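Glucuronan lyase A (PDB 2ZZJ) is a fungal polysaccharide lyase that probably cleaves beta-1,4-glucuronan internally by elimination and binds a calcium ion in its beta-jelly-roll fold. Local coordinates at residues D104-S109 with Q194-L199; T110-Q115 with L119-V124; N202-D207 with G215-W220. All blocks are in the same frame, centred on the assembly; numbering follows the deposited sequence.

Contact 1. Residues D104-S109 with Q194-L199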
loop_
_atom_site.group_PDB
_atom_site.type_symbol
_atom_site.label_atom_id
_atom_site.label_comp_id
_atom_site.label_asym_id
_atom_site.label_seq_id
_atom_site.Cartn_x
_atom_site.Cartn_y
_atom_site.Cartn_z
ATOM N N ASP A 104 6.960 -3.841 -18.196
ATOM C CA ASP A 104 8.286 -3.562 -17.618
ATOM C C ASP A 104 8.581 -4.605 -16.551
ATOM O O ASP A 104 7.860 -5.607 -16.446
ATOM C CB ASP A 104 8.411 -2.133 -17.083
ATOM C CG ASP A 104 7.517 -1.869 -15.878
ATOM O OD1 ASP A 104 7.104 -2.836 -15.193
ATOM O OD2 ASP A 104 7.246 -0.678 -15.612
ATOM N N ASP A 105 9.637 -4.402 -15.770
ATOM C CA ASP A 105 10.028 -5.463 -14.848
ATOM C C ASP A 105 9.648 -5.182 -13.400
ATOM O O ASP A 105 9.963 -5.987 -12.520
ATOM C CB ASP A 105 11.519 -5.829 -14.975
ATOM C CG ASP A 105 11.822 -6.723 -16.196
ATOM O OD1 ASP A 105 12.865 -6.459 -16.833
ATOM O OD2 ASP A 105 11.057 -7.682 -16.501
ATOM N N TRP A 106 8.958 -4.065 -13.177
ATOM C CA TRP A 106 8.405 -3.756 -11.850
ATOM C C TRP A 106 7.146 -4.557 -11.670
ATOM O O TRP A 106 6.267 -4.516 -12.536
ATOM C CB TRP A 106 8.061 -2.285 -11.743
ATOM C CG TRP A 106 9.233 -1.421 -11.647
ATOM C CD1 TRP A 106 9.914 -0.844 -12.686
ATOM C CD2 TRP A 106 9.906 -1.018 -10.450
ATOM N NE1 TRP A 106 10.975 -0.104 -12.206
ATOM C CE2 TRP A 106 10.989 -0.188 -10.837
ATOM C CE3 TRP A 106 9.710 -1.284 -9.082
ATOM C CZ2 TRP A 106 11.863 0.388 -9.906
ATOM C CZ3 TRP A 106 10.570 -0.707 -8.163
ATOM C CH2 TRP A 106 11.638 0.120 -8.578
ATOM N N MET A 107 7.056 -5.305 -10.574
ATOM C CA MET A 107 5.857 -6.059 -10.280
ATOM C C MET A 107 5.377 -5.741 -8.875
ATOM O O MET A 107 6.046 -6.107 -7.900
ATOM C CB MET A 107 6.087 -7.561 -10.380
ATOM C CG MET A 107 4.829 -8.342 -10.511
ATOM S SD MET A 107 4.918 -9.987 -9.870
ATOM C CE MET A 107 4.774 -9.721 -8.088
ATOM N N PRO A 108 4.227 -5.057 -8.766
ATOM C CA PRO A 108 3.631 -4.988 -7.418
ATOM C C PRO A 108 3.070 -6.331 -7.023
ATOM O O PRO A 108 2.477 -7.043 -7.860
ATOM C CB PRO A 108 2.485 -3.968 -7.572
ATOM C CG PRO A 108 2.148 -3.944 -9.077
ATOM C CD PRO A 108 3.455 -4.323 -9.793
ATOM N N SER A 109 3.227 -6.695 -5.759
ATOM C CA SER A 109 2.565 -7.888 -5.268
ATOM C C SER A 109 1.310 -7.511 -4.487
ATOM O O SER A 109 0.232 -7.252 -5.068
ATOM C CB SER A 109 3.520 -8.766 -4.440
ATOM O OG SER A 109 4.137 -8.068 -3.361
ATOM N N GLN A 194 9.939 -3.611 -2.042
ATOM C CA GLN A 194 9.817 -2.387 -1.257
ATOM C C GLN A 194 8.445 -2.375 -0.597
ATOM O O GLN A 194 7.514 -3.007 -1.084
ATOM C CB GLN A 194 9.906 -1.159 -2.147
ATOM C CG GLN A 194 11.078 -1.129 -3.111
ATOM C CD GLN A 194 11.011 0.066 -3.987
ATOM O OE1 GLN A 194 9.935 0.622 -4.222
ATOM N NE2 GLN A 194 12.167 0.489 -4.502
ATOM N N PHE A 195 8.338 -1.658 0.521
ATOM C CA PHE A 195 7.039 -1.389 1.134
ATOM C C PHE A 195 6.838 0.103 0.945
ATOM O O PHE A 195 7.636 0.921 1.441
ATOM C CB PHE A 195 7.080 -1.757 2.610
ATOM C CG PHE A 195 5.830 -1.388 3.361
ATOM C CD1 PHE A 195 4.565 -1.613 2.802
ATOM C CD2 PHE A 195 5.926 -0.797 4.629
ATOM C CE1 PHE A 195 3.378 -1.285 3.506
ATOM C CE2 PHE A 195 4.733 -0.450 5.358
ATOM C CZ PHE A 195 3.482 -0.691 4.793
ATOM N N ARG A 196 5.804 0.467 0.190
ATOM C CA ARG A 196 5.500 1.867 -0.039
ATOM C C ARG A 196 4.169 2.236 0.604
ATOM O O ARG A 196 3.195 1.439 0.565
ATOM C CB ARG A 196 5.378 2.160 -1.525
ATOM C CG ARG A 196 6.612 1.783 -2.333
ATOM C CD ARG A 196 6.396 2.289 -3.715
ATOM N NE ARG A 196 7.516 1.945 -4.585
ATOM C CZ ARG A 196 7.492 2.129 -5.900
ATOM N NH1 ARG A 196 6.407 2.659 -6.493
ATOM N NH2 ARG A 196 8.546 1.765 -6.619
ATOM N N VAL A 197 4.118 3.436 1.183
ATOM C CA VAL A 197 2.811 3.986 1.563
ATOM C C VAL A 197 2.584 5.301 0.825
ATOM O O VAL A 197 3.520 6.105 0.630
ATOM C CB VAL A 197 2.561 4.099 3.121
ATOM C CG1 VAL A 197 2.706 2.731 3.827
ATOM C CG2 VAL A 197 3.427 5.199 3.766
ATOM N N GLY A 198 1.350 5.537 0.398
ATOM C CA GLY A 198 1.056 6.789 -0.270
ATOM C C GLY A 198 -0.069 6.691 -1.274
ATOM O O GLY A 198 -0.509 5.589 -1.634
ATOM N N LEU A 199 -0.505 7.863 -1.725
ATOM C CA LEU A 199 -1.655 7.948 -2.637
ATOM C C LEU A 199 -1.153 7.679 -4.044
ATOM O O LEU A 199 -0.334 8.454 -4.586
ATOM C CB LEU A 199 -2.283 9.344 -2.543
ATOM C CG LEU A 199 -3.419 9.615 -3.562
ATOM C CD1 LEU A 199 -4.592 8.580 -3.436
ATOM C CD2 LEU A 199 -3.906 11.010 -3.328
#

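Contact 2. Residues T110-Q115 with L119-V124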
loop_
_atom_site.group_PDB
_atom_site.type_symbol
_atom_site.label_atom_id
_atom_site.label_comp_id
_atom_site.label_asym_id
_atom_site.label_seq_id
_atom_site.Cartn_x
_atom_site.Cartn_y
_atom_site.Cartn_z
ATOM N N THR A 110 1.432 -7.499 -3.168
ATOM C CA THR A 110 0.293 -7.123 -2.352
ATOM C C THR A 110 0.087 -5.609 -2.478
ATOM O O THR A 110 1.052 -4.830 -2.472
ATOM C CB THR A 110 0.445 -7.592 -0.887
ATOM O OG1 THR A 110 0.066 -8.987 -0.787
ATOM C CG2 THR A 110 -0.431 -6.799 0.062
ATOM N N MET A 111 -1.184 -5.217 -2.614
ATOM C CA MET A 111 -1.568 -3.802 -2.716
ATOM C C MET A 111 -2.753 -3.566 -1.815
ATOM O O MET A 111 -3.561 -4.492 -1.545
ATOM C CB MET A 111 -1.921 -3.389 -4.170
ATOM C CG MET A 111 -0.755 -3.551 -5.170
ATOM S SD MET A 111 -1.309 -3.243 -6.890
ATOM C CE MET A 111 -1.035 -1.499 -6.966
ATOM N N ILE A 112 -2.868 -2.331 -1.335
ATOM C CA ILE A 112 -3.999 -1.961 -0.506
ATOM C C ILE A 112 -4.628 -0.733 -1.124
ATOM O O ILE A 112 -3.935 0.240 -1.417
ATOM C CB ILE A 112 -3.565 -1.674 0.976
ATOM C CG1 ILE A 112 -2.739 -2.866 1.522
ATOM C CG2 ILE A 112 -4.834 -1.310 1.834
ATOM C CD1 ILE A 112 -2.291 -2.779 2.972
ATOM N N TRP A 113 -5.947 -0.759 -1.329
ATOM C CA TRP A 113 -6.597 0.360 -1.998
ATOM C C TRP A 113 -8.016 0.597 -1.524
ATOM O O TRP A 113 -8.557 -0.229 -0.807
ATOM C CB TRP A 113 -6.533 0.227 -3.528
ATOM C CG TRP A 113 -7.349 -0.898 -4.200
ATOM C CD1 TRP A 113 -8.543 -0.751 -4.882
ATOM C CD2 TRP A 113 -6.971 -2.277 -4.366
ATOM N NE1 TRP A 113 -8.942 -1.957 -5.412
ATOM C CE2 TRP A 113 -8.004 -2.907 -5.117
ATOM C CE3 TRP A 113 -5.861 -3.048 -3.949
ATOM C CZ2 TRP A 113 -7.958 -4.265 -5.467
ATOM C CZ3 TRP A 113 -5.824 -4.414 -4.277
ATOM C CH2 TRP A 113 -6.885 -5.001 -5.039
ATOM N N ILE A 114 -8.539 1.772 -1.882
ATOM C CA ILE A 114 -9.964 2.146 -1.687
ATOM C C ILE A 114 -10.696 1.975 -3.011
ATOM O O ILE A 114 -10.233 2.468 -4.030
ATOM C CB ILE A 114 -10.110 3.659 -1.242
ATOM C CG1 ILE A 114 -9.205 3.993 -0.043
ATOM C CG2 ILE A 114 -11.548 3.976 -0.835
ATOM C CD1 ILE A 114 -9.513 3.197 1.202
ATOM N N GLN A 115 -11.840 1.283 -3.004
ATOM C CA GLN A 115 -12.717 1.186 -4.170
ATOM C C GLN A 115 -14.111 1.472 -3.622
ATOM O O GLN A 115 -14.532 0.823 -2.691
ATOM C CB GLN A 115 -12.618 -0.240 -4.752
ATOM C CG GLN A 115 -12.971 -0.403 -6.200
ATOM C CD GLN A 115 -12.572 -1.772 -6.763
ATOM O OE1 GLN A 115 -11.396 -2.138 -6.804
ATOM N NE2 GLN A 115 -13.565 -2.519 -7.248
ATOM N N LEU A 119 -12.196 -0.878 1.745
ATOM C CA LEU A 119 -10.791 -1.314 1.676
ATOM C C LEU A 119 -10.678 -2.637 0.940
ATOM O O LEU A 119 -11.328 -3.623 1.330
ATOM C CB LEU A 119 -10.225 -1.532 3.063
ATOM C CG LEU A 119 -8.701 -1.589 3.239
ATOM C CD1 LEU A 119 -8.125 -0.205 3.072
ATOM C CD2 LEU A 119 -8.337 -2.162 4.607
ATOM N N TYR A 120 -9.840 -2.660 -0.087
ATOM C CA TYR A 120 -9.507 -3.873 -0.819
ATOM C C TYR A 120 -8.038 -4.247 -0.616
ATOM O O TYR A 120 -7.191 -3.366 -0.445
ATOM C CB TYR A 120 -9.648 -3.590 -2.310
ATOM C CG TYR A 120 -11.040 -3.731 -2.880
ATOM C CD1 TYR A 120 -11.248 -4.520 -4.016
ATOM C CD2 TYR A 120 -12.128 -3.060 -2.309
ATOM C CE1 TYR A 120 -12.518 -4.664 -4.571
ATOM C CE2 TYR A 120 -13.420 -3.195 -2.873
ATOM C CZ TYR A 120 -13.586 -4.000 -4.001
ATOM O OH TYR A 120 -14.855 -4.138 -4.565
ATOM N N SER A 121 -7.704 -5.534 -0.716
ATOM C CA SER A 121 -6.293 -5.898 -0.830
ATOM C C SER A 121 -6.165 -7.082 -1.750
ATOM O O SER A 121 -7.173 -7.540 -2.306
ATOM C CB SER A 121 -5.622 -6.159 0.532
ATOM O OG SER A 121 -4.198 -6.228 0.373
ATOM N N ARG A 122 -4.941 -7.555 -1.938
ATOM C CA ARG A 122 -4.699 -8.715 -2.795
ATOM C C ARG A 122 -3.353 -9.280 -2.462
ATOM O O ARG A 122 -2.570 -8.632 -1.783
ATOM C CB ARG A 122 -4.674 -8.271 -4.256
ATOM C CG ARG A 122 -3.486 -7.443 -4.605
ATOM C CD ARG A 122 -3.529 -6.922 -6.029
ATOM N NE ARG A 122 -2.179 -6.835 -6.552
ATOM C CZ ARG A 122 -1.877 -6.643 -7.835
ATOM N NH1 ARG A 122 -0.614 -6.575 -8.218
ATOM N NH2 ARG A 122 -2.846 -6.520 -8.748
ATOM N N TYR A 123 -3.087 -10.504 -2.915
ATOM C CA TYR A 123 -1.734 -10.999 -2.976
ATOM C C TYR A 123 -1.580 -11.663 -4.340
ATOM O O TYR A 123 -2.589 -11.949 -5.017
ATOM C CB TYR A 123 -1.427 -11.979 -1.840
ATOM C CG TYR A 123 -2.413 -13.130 -1.680
ATOM C CD1 TYR A 123 -2.225 -14.359 -2.349
ATOM C CD2 TYR A 123 -3.513 -13.006 -0.865
ATOM C CE1 TYR A 123 -3.144 -15.431 -2.195
ATOM C CE2 TYR A 123 -4.432 -14.057 -0.702
ATOM C CZ TYR A 123 -4.240 -15.277 -1.376
ATOM O OH TYR A 123 -5.176 -16.313 -1.195
ATOM N N VAL A 124 -0.327 -11.882 -4.725
ATOM C CA VAL A 124 0.039 -12.456 -6.016
ATOM C C VAL A 124 0.876 -13.702 -5.786
ATOM O O VAL A 124 1.753 -13.721 -4.924
ATOM C CB VAL A 124 0.820 -11.412 -6.858
ATOM C CG1 VAL A 124 1.233 -11.960 -8.193
ATOM C CG2 VAL A 124 -0.060 -10.186 -7.093
HETATM O O HOH W 1 1.448 -10.739 -2.641
HETATM O O HOH W 2 -14.858 -5.272 -7.449
#

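Contact 3. Residues N202-D207 with G215-W220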
loop_
_atom_site.group_PDB
_atom_site.type_symbol
_atom_site.label_atom_id
_atom_site.label_comp_id
_atom_site.label_asym_id
_atom_site.label_seq_id
_atom_site.Cartn_x
_atom_site.Cartn_y
_atom_site.Cartn_z
ATOM N N ASN A 202 -4.175 5.070 -9.351
ATOM C CA ASN A 202 -3.845 4.195 -10.478
ATOM C C ASN A 202 -4.929 4.102 -11.577
ATOM O O ASN A 202 -4.633 3.992 -12.780
ATOM C CB ASN A 202 -3.378 2.805 -10.012
ATOM C CG ASN A 202 -4.349 2.108 -9.070
ATOM O OD1 ASN A 202 -5.148 2.726 -8.389
ATOM N ND2 ASN A 202 -4.213 0.800 -8.976
ATOM N N SER A 203 -6.188 4.156 -11.164
ATOM C CA SER A 203 -7.290 4.071 -12.126
ATOM C C SER A 203 -7.345 5.263 -13.074
ATOM O O SER A 203 -7.865 5.122 -14.205
ATOM C CB SER A 203 -8.629 3.906 -11.411
ATOM O OG SER A 203 -8.769 2.586 -10.913
ATOM N N TRP A 204 -6.838 6.425 -12.634
ATOM C CA TRP A 204 -6.791 7.604 -13.487
ATOM C C TRP A 204 -5.994 7.280 -14.758
ATOM O O TRP A 204 -6.439 7.592 -15.875
ATOM C CB TRP A 204 -6.147 8.807 -12.772
ATOM C CG TRP A 204 -6.971 9.464 -11.725
ATOM C CD1 TRP A 204 -8.293 9.193 -11.413
ATOM C CD2 TRP A 204 -6.583 10.567 -10.886
ATOM N NE1 TRP A 204 -8.722 10.050 -10.424
ATOM C CE2 TRP A 204 -7.699 10.892 -10.077
ATOM C CE3 TRP A 204 -5.387 11.288 -10.709
ATOM C CZ2 TRP A 204 -7.663 11.900 -9.112
ATOM C CZ3 TRP A 204 -5.354 12.303 -9.748
ATOM C CH2 TRP A 204 -6.497 12.598 -8.958
ATOM N N HIS A 205 -4.841 6.637 -14.597
ATOM C CA HIS A 205 -4.038 6.228 -15.748
ATOM C C HIS A 205 -4.609 4.970 -16.416
ATOM O O HIS A 205 -4.864 4.972 -17.615
ATOM C CB HIS A 205 -2.578 6.010 -15.337
ATOM C CG HIS A 205 -1.780 5.258 -16.350
ATOM N ND1 HIS A 205 -1.813 3.881 -16.450
ATOM C CD2 HIS A 205 -0.942 5.690 -17.322
ATOM C CE1 HIS A 205 -1.021 3.502 -17.439
ATOM N NE2 HIS A 205 -0.484 4.579 -17.984
ATOM N N ASP A 206 -4.820 3.908 -15.636
ATOM C CA ASP A 206 -5.254 2.632 -16.177
ATOM C C ASP A 206 -6.554 2.748 -16.981
ATOM O O ASP A 206 -6.725 2.035 -17.977
ATOM C CB ASP A 206 -5.412 1.586 -15.076
ATOM C CG ASP A 206 -4.112 1.327 -14.294
ATOM O OD1 ASP A 206 -3.021 1.793 -14.695
ATOM O OD2 ASP A 206 -4.188 0.639 -13.252
ATOM N N ASP A 207 -7.447 3.647 -16.573
ATOM C CA ASP A 207 -8.780 3.699 -17.177
ATOM C C ASP A 207 -8.866 4.699 -18.323
ATOM O O ASP A 207 -9.810 4.646 -19.121
ATOM C CB ASP A 207 -9.854 4.039 -16.147
ATOM C CG ASP A 207 -10.079 2.942 -15.126
ATOM O OD1 ASP A 207 -9.489 1.833 -15.219
ATOM O OD2 ASP A 207 -10.879 3.217 -14.208
ATOM N N GLY A 215 -10.765 15.997 -8.656
ATOM C CA GLY A 215 -9.465 15.777 -9.288
ATOM C C GLY A 215 -8.298 16.085 -8.370
ATOM O O GLY A 215 -7.148 15.765 -8.701
ATOM N N PHE A 216 -8.578 16.692 -7.224
ATOM C CA PHE A 216 -7.559 16.935 -6.217
ATOM C C PHE A 216 -7.833 16.029 -5.023
ATOM O O PHE A 216 -8.806 16.235 -4.283
ATOM C CB PHE A 216 -7.572 18.394 -5.776
ATOM C CG PHE A 216 -6.557 18.727 -4.715
ATOM C CD1 PHE A 216 -5.187 18.555 -4.962
ATOM C CD2 PHE A 216 -6.962 19.274 -3.480
ATOM C CE1 PHE A 216 -4.216 18.903 -3.987
ATOM C CE2 PHE A 216 -6.017 19.601 -2.517
ATOM C CZ PHE A 216 -4.638 19.401 -2.767
ATOM N N ARG A 217 -6.956 15.059 -4.828
ATOM C CA ARG A 217 -7.188 14.002 -3.838
ATOM C C ARG A 217 -6.156 14.099 -2.730
ATOM O O ARG A 217 -4.987 14.312 -3.020
ATOM C CB ARG A 217 -7.110 12.638 -4.509
ATOM C CG ARG A 217 -8.242 12.352 -5.531
ATOM C CD ARG A 217 -9.496 11.900 -4.768
ATOM N NE ARG A 217 -10.675 11.799 -5.634
ATOM C CZ ARG A 217 -11.782 11.136 -5.309
ATOM N NH1 ARG A 217 -11.861 10.482 -4.132
ATOM N NH2 ARG A 217 -12.800 11.091 -6.180
ATOM N N GLN A 218 -6.578 13.923 -1.477
ATOM C CA GLN A 218 -5.671 14.051 -0.317
ATOM C C GLN A 218 -5.815 12.892 0.670
ATOM O O GLN A 218 -6.936 12.539 1.069
ATOM C CB GLN A 218 -5.922 15.340 0.454
ATOM C CG GLN A 218 -6.046 16.609 -0.422
ATOM C CD GLN A 218 -6.462 17.771 0.393
ATOM O OE1 GLN A 218 -7.639 18.144 0.415
ATOM N NE2 GLN A 218 -5.509 18.352 1.088
ATOM N N VAL A 219 -4.676 12.327 1.081
ATOM C CA VAL A 219 -4.642 11.229 2.062
ATOM C C VAL A 219 -3.462 11.522 3.003
ATOM O O VAL A 219 -2.383 11.919 2.519
ATOM C CB VAL A 219 -4.458 9.845 1.400
ATOM C CG1 VAL A 219 -4.459 8.726 2.531
ATOM C CG2 VAL A 219 -5.568 9.577 0.352
ATOM N N TRP A 220 -3.673 11.380 4.309
ATOM C CA TRP A 220 -2.639 11.583 5.320
ATOM C C TRP A 220 -2.165 10.218 5.837
ATOM O O TRP A 220 -2.944 9.247 5.800
ATOM C CB TRP A 220 -3.177 12.392 6.490
ATOM C CG TRP A 220 -3.451 13.834 6.177
ATOM C CD1 TRP A 220 -2.706 14.923 6.571
ATOM C CD2 TRP A 220 -4.517 14.346 5.392
ATOM N NE1 TRP A 220 -3.283 16.104 6.093
ATOM C CE2 TRP A 220 -4.391 15.763 5.367
ATOM C CE3 TRP A 220 -5.577 13.753 4.706
ATOM C CZ2 TRP A 220 -5.275 16.571 4.668
ATOM C CZ3 TRP A 220 -6.485 14.584 4.030
ATOM C CH2 TRP A 220 -6.320 15.962 4.015
#

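Contact 1. Residues D104-S109 with Q194-L199
R196 reaches over from strand 192-197 to the indole of W106 on strand 106-115, two strands that are not neighbours in the sheet. Strand 86-95 runs between them, hydrogen-bonded through its backbone to M107 and S109 on one side and to Q194 on the other, so the contact is made by long side chains spanning a strand. The CB of R196 points toward the segment carrying W106, CG lies anti to the carbonyl carbon (chi1 -57°), and from there to NE the chain is extended, passing over I93. R196 NE donates a hydrogen bond to Q194 OE1, 2.8 Å away, approached almost straight down the carbonyl bond. At the tip, R196 NH2 donates to the same Q194 OE1 at 3.0 Å, so two nitrogens grip one oxygen side-on and the acceptor stays within a few degrees of the guanidinium plane. R196 NH2 also comes within 3.5 Å of W106 CZ3, obliquely, with the guanidinium and ring planes 59° apart. NH1 goes elsewhere, into a salt bridge with E55. The amide of Q194 completes the patch: its NE2 sits near the plane of the indole, at the edge, 4.1 Å from W106 CH2. Where the indole's strand begins, W106 N donates to D104 OD1 at 3.0 Å, an Asx turn. F195, between the two polar residues, faces the other way and packs on V224 and V226 of the second sheet. The chemistry is thus polar on the sheet face turned away from the second sheet: E55 probably balances the arginine's charge, the two bonds to Q194 OE1 probably keep the guanidinium from turning, and the tryptophan takes part through van der Waals contact.

Contact 2. Residues T110-Q115 with L119-V124
W113 and Y120 form a hydrogen-bonded pair of the antiparallel hairpin made by strands 106-115 and 118-126. W113 N donates to Y120 O at 3.0 Å, and Y120 N returns a nearly straight bond to W113 O at 2.8 Å (176° at the hydrogen), so both peptide groups are satisfied. R122 N gives M111 O a weak bond, and S121 OG, anti to its own N (chi1 -168°), donates to the same M111 O at 2.7 Å from above the carbonyl plane. T110 OG1 donates to R122 O at 2.8 Å, in the carbonyl plane and on a lone pair. T110 OG1 in turn accepts from a water that also takes the hydrogen of V124 N, 3.0 Å from the water oxygen. On the face carrying W113, Y120 and R122, the indole NE1 of W113 donates to Q115 OE1 at 2.8 Å, within the ring plane. That bond places the Q115 amide against the phenol ring of Y120, their planes 29° apart, while the Y120 CB makes a CH-pi contact over the five-membered ring of W113. A second water accepts a weak bond from Q115 NE2 and is hydrogen-bonded to Y120 OH. The guanidinium of R122 has the sulfur of M111 over one face, SD 3.6 Å from CZ, and its NE is spent on S109 O. On the face carrying I112, I114, L119 and S121, turned to the second sheet, I112 and I114 meet L119. The chemistry implies a hairpin secured by backbone bonds near the turn and, further along, by two hydroxyls.

Contact 3. Residues N202-D207 with G215-W220
W204 is the side chain by which the short helix 202-207, set in the connection from strand 199-200 to strand 216-227, reaches G215, just before that long strand, and R217 within it. The helix is little more than a turn, with D206 N bonded to N202 O and D207 N to S203 O. W204 CG stands beside the backbone N, anti to the carbonyl carbon (chi1 -73°), and this throws the indole off the helix toward the strand, six-membered ring foremost. Its far corner makes the contact: W204 CH2 lies 3.2 Å from G215 O, and W204 CZ2 is 3.7 Å from R217 CG. Both partners approach the ring obliquely. The R217 side chain bends at chi2 (-81°), so only its aliphatic root meets the indole; the guanidinium, its plane 68° from that of the ring, goes on to Q214 O, Q81 O and a cation-pi contact with W80. The indole NE1 is hydrogen-bonded to Y87 OH. Y44 and Y52 both meet the W204 ring edge-to-face. An alanine here would strip away the indole, and the Y87 hydroxyl would probably lose its mate while a gap opened between Y44, Y52 and the CG of R217. N202, S203 and D207 fasten the helix to S86 and Q85, at the start of strand 86-95 and just before it. The helix thus links strand 86-95 of one sheet with strand 216-227 of the other, where R217 within the strand and G215 just before it are already paired through their backbones with Q42 and Y44.

Contacts 1 and 2 belong to one antiparallel sheet of the jelly roll and share strand 106-115; their centres lie 12 Å apart. Both segments of contact 2 fall in the chain between the two halves of contact 1, and contact 3 follows afterwards. Where the first two meet, R122 NE probably donates to S109 O, tying the hairpin to the part of the shared strand before the corner at T110. Contact 3, about 16 Å from contact 1 and 15 Å from contact 2 between centres, joins a connecting helix to strand 216-227 of the opposite sheet. L199 packs on R217 and V219, bringing the sheets together there. All three lie away from the calcium site.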